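Local coordinates for oxetanocin-like protein (Pyrococcus furiosus, PDB 1XX7) that probably hydrolyses 2'-deoxyribonucleoside 5'-phosphates to deoxyribonucleosides and phosphate, as a metal-dependent HD-domain enzyme, at residues Ala131-Met136 with Leu158-Lys163. Residues are numbered along the deposited sequence; the frame is centred on the assembly and turned at random.
With NI (nickel (II) ion), chain G.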
loop_
_atom_site.group_PDB
_atom_site.type_symbol
_atom_site.label_atom_id
_atom_site.label_comp_id
_atom_site.label_asym_id
_atom_site.label_seq_id
_atom_site.Cartn_x
_atom_site.Cartn_y
_atom_site.Cartn_z
ATOM N N ALA A 131 7.980 -26.427 -9.728
ATOM C CA ALA A 131 6.834 -25.499 -9.699
ATOM C C ALA A 131 7.168 -24.225 -8.925
ATOM O O ALA A 131 6.787 -23.145 -9.286
ATOM C CB ALA A 131 5.610 -26.203 -9.062
ATOM N N ASP A 132 7.855 -24.403 -7.817
ATOM C CA ASP A 132 8.257 -23.315 -6.965
ATOM C C ASP A 132 9.175 -22.281 -7.668
ATOM O O ASP A 132 8.970 -21.051 -7.587
ATOM C CB ASP A 132 8.945 -23.924 -5.763
ATOM C CG ASP A 132 9.299 -22.897 -4.737
ATOM O OD1 ASP A 132 8.404 -22.350 -4.103
ATOM O OD2 ASP A 132 10.482 -22.611 -4.575
ATOM N N LYS A 133 10.175 -22.814 -8.364
ATOM C CA LYS A 133 11.088 -22.021 -9.162
ATOM C C LYS A 133 10.419 -21.378 -10.334
ATOM O O LYS A 133 10.733 -20.244 -10.673
ATOM C CB LYS A 133 12.270 -22.894 -9.593
ATOM C CG LYS A 133 13.193 -23.200 -8.389
ATOM C CD LYS A 133 14.109 -24.375 -8.638
ATOM C CE LYS A 133 15.049 -24.610 -7.445
ATOM N NZ LYS A 133 15.563 -23.292 -6.905
ATOM N N LEU A 134 9.488 -22.086 -10.965
ATOM C CA LEU A 134 8.710 -21.503 -12.072
ATOM C C LEU A 134 7.803 -20.353 -11.639
ATOM O O LEU A 134 7.699 -19.376 -12.340
ATOM C CB LEU A 134 7.897 -22.565 -12.784
ATOM C CG LEU A 134 8.749 -23.592 -13.551
ATOM C CD1 LEU A 134 7.827 -24.518 -14.305
ATOM C CD2 LEU A 134 9.743 -22.944 -14.486
ATOM N N ASP A 135 7.134 -20.490 -10.496
ATOM C CA ASP A 135 6.347 -19.404 -9.964
ATOM C C ASP A 135 7.231 -18.131 -9.781
ATOM O O ASP A 135 6.848 -17.051 -10.201
ATOM C CB ASP A 135 5.738 -19.776 -8.626
ATOM C CG ASP A 135 5.094 -18.594 -7.952
ATOM O OD1 ASP A 135 4.059 -18.084 -8.460
ATOM O OD2 ASP A 135 5.647 -18.158 -6.935
ATOM N N MET A 136 8.404 -18.308 -9.180
ATOM C CA MET A 136 9.383 -17.228 -8.933
ATOM C C MET A 136 9.884 -16.521 -10.180
ATOM O O MET A 136 9.944 -15.322 -10.211
ATOM C CB MET A 136 10.582 -17.741 -8.141
ATOM C CG MET A 136 11.402 -16.608 -7.564
ATOM S SD MET A 136 12.830 -17.113 -6.543
ATOM C CE MET A 136 13.896 -17.567 -7.958
ATOM N N LEU A 158 16.413 -20.925 -13.577
ATOM C CA LEU A 158 16.273 -21.818 -14.736
ATOM C C LEU A 158 17.406 -22.862 -14.763
ATOM O O LEU A 158 17.149 -24.052 -15.006
ATOM C CB LEU A 158 16.277 -21.055 -16.050
ATOM C CG LEU A 158 14.977 -20.481 -16.576
ATOM C CD1 LEU A 158 15.234 -19.569 -17.794
ATOM C CD2 LEU A 158 14.006 -21.585 -16.941
ATOM N N GLU A 159 18.639 -22.423 -14.484
ATOM C CA GLU A 159 19.803 -23.319 -14.488
ATOM C C GLU A 159 19.659 -24.458 -13.479
ATOM O O GLU A 159 20.167 -25.545 -13.700
ATOM C CB GLU A 159 21.093 -22.551 -14.164
ATOM C CG GLU A 159 21.422 -21.359 -15.082
ATOM C CD GLU A 159 22.469 -20.386 -14.474
ATOM O OE1 GLU A 159 22.763 -20.489 -13.246
ATOM O OE2 GLU A 159 22.985 -19.510 -15.231
ATOM N N ASP A 160 18.985 -24.195 -12.361
ATOM C CA ASP A 160 18.810 -25.199 -11.294
ATOM C C ASP A 160 17.826 -26.347 -11.674
ATOM O O ASP A 160 17.803 -27.391 -11.023
ATOM C CB ASP A 160 18.283 -24.558 -9.994
ATOM C CG ASP A 160 19.047 -23.307 -9.559
ATOM O OD1 ASP A 160 20.086 -22.932 -10.183
ATOM O OD2 ASP A 160 18.566 -22.694 -8.561
ATOM N N LEU A 161 17.015 -26.137 -12.717
ATOM C CA LEU A 161 15.977 -27.102 -13.122
ATOM C C LEU A 161 16.506 -28.301 -13.871
ATOM O O LEU A 161 16.014 -29.420 -13.669
ATOM C CB LEU A 161 14.925 -26.409 -13.984
ATOM C CG LEU A 161 14.246 -25.245 -13.279
ATOM C CD1 LEU A 161 13.117 -24.765 -14.118
ATOM C CD2 LEU A 161 13.797 -25.688 -11.916
ATOM N N GLU A 162 17.493 -28.061 -14.737
ATOM C CA GLU A 162 18.139 -29.113 -15.515
ATOM C C GLU A 162 18.728 -30.191 -14.622
ATOM O O GLU A 162 18.809 -31.377 -15.003
ATOM C CB GLU A 162 19.250 -28.509 -16.381
ATOM N N LYS A 163 19.122 -29.794 -13.422
ATOM C CA LYS A 163 19.691 -30.731 -12.469
ATOM C C LYS A 163 18.642 -31.724 -11.882
ATOM O O LYS A 163 18.999 -32.711 -11.235
ATOM C CB LYS A 163 20.393 -29.941 -11.360
ATOM C CG LYS A 163 21.434 -28.883 -11.887
ATOM C CD LYS A 163 21.647 -27.743 -10.876
HETATM NI NI NI G . 8.102 -21.685 -2.217
#
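The carboxylate of Asp-160 meets Lys-133 through one oxygen rather than over a face: the ammonium NZ sits 3.5 Å from OD2, with a CG-OD2-NZ angle of about 128°, a salt bridge whose hydrogen bond is long and weak. The other flat group, the carboxylate of Asp-132, takes no part in the packing and gives OD1 to nickel at 2.0 Å. Helix 123-145, which carries both Asp-132 and Lys-133, thus supplies the final aspartate of the H...HD...D signature of HD-domain hydrolases; His-41, His-75 and Asp-76 complete the site. The short helix 157-161 packs against Lys-133 and Leu-134. The lysine chain runs extended to CE, then bends at chi4 (-41°), which carries NZ over to Asp-160. Its methylenes run antiparallel to the side chain of Leu-161, with Lys-133 CD 3.5 Å from Leu-161 CD2. The other methyl of Leu-161, CD1, touches CD2 of Leu-134 at 3.9 Å, both leucines being buried. An alanine in place of Lys-133 would probably leave Asp-160 without this positive partner and uncover the CD2 side of Leu-161. Asp-135 OD2 hydrogen-bonds His-41 ND1, probably helping fix that ring's orientation, while its OD1 forms salt bridges with Arg-44 and with Lys-20 of a neighbouring subunit.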